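Local coordinates for protein SusD homolog (Bacteroides thetaiotaomicron, PDB 4MRU) that probably binds mucin O-glycans at the cell surface as a SusD-like, TPR-type outer-membrane lipoprotein, at residues Glu233-Asn238 with Met325-Val330. Sequence-based numbering, arbitrary orientation. Where two conformers were deposited one is given.
Sequences EKNDDN and MTASEV
Asn238 reaches across to the start of helix 327-339 and accepts, on OD1, the backbone N-H of Ala327 at 2.8 Å. The bond is nearly straight at hydrogen (161°), yet the donor sits above the carbonyl plane of the asparagine, not on a lone pair. One face of the same amide lies against Thr326, whose CG2 methyl sits over it, 3.9 Å from Asn238 ND2. With CG anti to its own carbonyl carbon (chi1 -67°), Asn238 turns this amide across the gap. ND2 in turn donates to Asn235 OD1 at 3.0 Å, close to its own amide plane, so both ends of the group are held and its rotation is fixed. Shortening the side chain to an alanine here is likely to leave the first N-H of the helix without its acceptor and Asn235 OD1 with one donor fewer, the water described next remaining.

Ala327 suits its place because its small CB, pointing at the loop, packs 3.8 Å from Glu233 C without holding the backbone off. Asn235 adds a second link: a water donates to its OD1 and accepts from Ser328 N at 3.0 Å. Its ND2 is anchored to Leu358 O and Glu361 on helix 348-363. Thr326 is the N-cap, and chi1 of 68° brings OG1 round to accept from Glu329 N at 3.2 Å.

The loop, which follows helix 216-229, and the helix start thus meet where strands 239-241 and 322-325 pair antiparallel, with Met325 and Ala239 bonded through their backbones. Three successive amide N-H groups of the helix's first turn, which lack acceptors within the helix, are met by an asparagine oxygen, a water and a threonine hydroxyl: neutral polar groups satisfy this N-terminus, and two of the three tie it to the loop.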
loop_
_atom_site.group_PDB
_atom_site.type_symbol
_atom_site.label_atom_id
_atom_site.label_comp_id
_atom_site.label_asym_id
_atom_site.label_seq_id
_atom_site.Cartn_x
_atom_site.Cartn_y
_atom_site.Cartn_z
ATOM N N GLU A 233 18.334 1.940 3.277
ATOM C CA GLU A 233 19.148 1.763 2.051
ATOM C C GLU A 233 19.619 0.334 1.833
ATOM O O GLU A 233 20.051 -0.009 0.751
ATOM C CB GLU A 233 20.364 2.677 2.088
ATOM C CG GLU A 233 20.032 4.131 1.937
ATOM C CD GLU A 233 21.281 5.013 1.794
ATOM O OE1 GLU A 233 22.043 5.099 2.749
ATOM O OE2 GLU A 233 21.484 5.616 0.738
ATOM N N LYS A 234 19.542 -0.491 2.872
ATOM C CA LYS A 234 19.964 -1.859 2.832
ATOM C C LYS A 234 18.804 -2.741 3.196
ATOM O O LYS A 234 18.019 -2.368 4.056
ATOM C CB LYS A 234 21.042 -2.114 3.904
ATOM C CG LYS A 234 22.354 -1.376 3.739
ATOM C CD LYS A 234 23.316 -1.715 4.873
ATOM C CE LYS A 234 22.648 -1.606 6.242
ATOM N NZ LYS A 234 23.602 -1.593 7.377
ATOM N N ASN A 235 18.698 -3.906 2.575
ATOM C CA ASN A 235 17.606 -4.802 2.886
ATOM C C ASN A 235 17.584 -5.266 4.372
ATOM O O ASN A 235 16.552 -5.579 4.916
ATOM C CB ASN A 235 17.656 -6.000 1.944
ATOM C CG ASN A 235 16.967 -5.701 0.615
ATOM O OD1 ASN A 235 15.872 -5.124 0.571
ATOM N ND2 ASN A 235 17.594 -6.098 -0.466
ATOM N N ASP A 236 18.744 -5.301 5.020
ATOM C CA ASP A 236 18.800 -5.656 6.449
ATOM C C ASP A 236 18.047 -4.667 7.333
ATOM O O ASP A 236 17.652 -5.037 8.423
ATOM C CB ASP A 236 20.246 -5.752 6.936
ATOM C CG ASP A 236 20.927 -7.041 6.498
ATOM O OD1 ASP A 236 20.226 -8.018 6.084
ATOM O OD2 ASP A 236 22.170 -7.060 6.559
ATOM N N ASP A 237 17.825 -3.442 6.857
ATOM C CA ASP A 237 17.095 -2.459 7.621
ATOM C C ASP A 237 15.596 -2.371 7.243
ATOM O O ASP A 237 14.920 -1.481 7.705
ATOM C CB ASP A 237 17.776 -1.097 7.471
ATOM C CG ASP A 237 19.143 -1.065 8.151
ATOM O OD1 ASP A 237 19.259 -1.735 9.208
ATOM O OD2 ASP A 237 20.062 -0.371 7.664
ATOM N N ASN A 238 15.108 -3.251 6.381
ATOM C CA ASN A 238 13.705 -3.227 5.999
ATOM C C ASN A 238 12.852 -3.357 7.255
ATOM O O ASN A 238 13.238 -4.075 8.186
ATOM C CB ASN A 238 13.359 -4.384 5.039
ATOM C CG ASN A 238 14.033 -4.256 3.669
ATOM O OD1 ASN A 238 14.515 -3.196 3.290
ATOM N ND2 ASN A 238 14.012 -5.344 2.908
HETATM N N MSE A 325 8.030 -1.609 4.819
HETATM C CA MSE A 325 8.782 -0.677 3.992
HETATM C C MSE A 325 10.126 -1.268 3.720
HETATM O O MSE A 325 10.807 -1.732 4.622
HETATM C CB MSE A 325 8.915 0.660 4.715
HETATM C CG MSE A 325 9.827 1.550 3.865
HETATM SE SE MSE A 325 9.046 3.036 2.872
HETATM C CE MSE A 325 7.857 3.645 4.340
ATOM N N THR A 326 10.510 -1.253 2.435
ATOM C CA THR A 326 11.774 -1.823 2.025
ATOM C C THR A 326 12.713 -0.814 1.359
ATOM O O THR A 326 12.323 0.252 0.868
ATOM C CB THR A 326 11.578 -2.936 1.005
ATOM O OG1 THR A 326 11.084 -2.351 -0.222
ATOM C CG2 THR A 326 10.652 -4.004 1.553
ATOM N N ALA A 327 13.971 -1.186 1.360
ATOM C CA ALA A 327 15.007 -0.435 0.642
ATOM C C ALA A 327 14.653 -0.224 -0.813
ATOM O O ALA A 327 14.909 0.838 -1.340
ATOM C CB ALA A 327 16.334 -1.145 0.761
ATOM N N SER A 328 14.071 -1.216 -1.478
ATOM C CA SER A 328 13.650 -1.046 -2.878
ATOM C C SER A 328 12.641 0.088 -3.022
ATOM O O SER A 328 12.779 0.955 -3.878
ATOM C CB SER A 328 13.044 -2.337 -3.437
ATOM O OG SER A 328 12.651 -2.171 -4.774
ATOM N N GLU A 329 11.646 0.124 -2.151
ATOM C CA GLU A 329 10.611 1.185 -2.230
ATOM C C GLU A 329 11.242 2.562 -2.051
ATOM O O GLU A 329 10.970 3.522 -2.796
ATOM C CB GLU A 329 9.489 0.987 -1.201
ATOM C CG GLU A 329 8.445 2.135 -1.245
ATOM C CD GLU A 329 7.347 2.160 -0.140
ATOM O OE1 GLU A 329 7.178 1.198 0.643
ATOM O OE2 GLU A 329 6.640 3.200 -0.060
ATOM N N VAL A 330 12.146 2.667 -1.084
ATOM C CA VAL A 330 12.840 3.938 -0.815
ATOM C C VAL A 330 13.685 4.380 -2.016
ATOM O O VAL A 330 13.657 5.535 -2.398
ATOM C CB VAL A 330 13.712 3.812 0.460
ATOM C CG1 VAL A 330 14.693 4.973 0.592
ATOM C CG2 VAL A 330 12.808 3.777 1.656
HETATM O O HOH W 1 14.035 -4.174 -0.957
#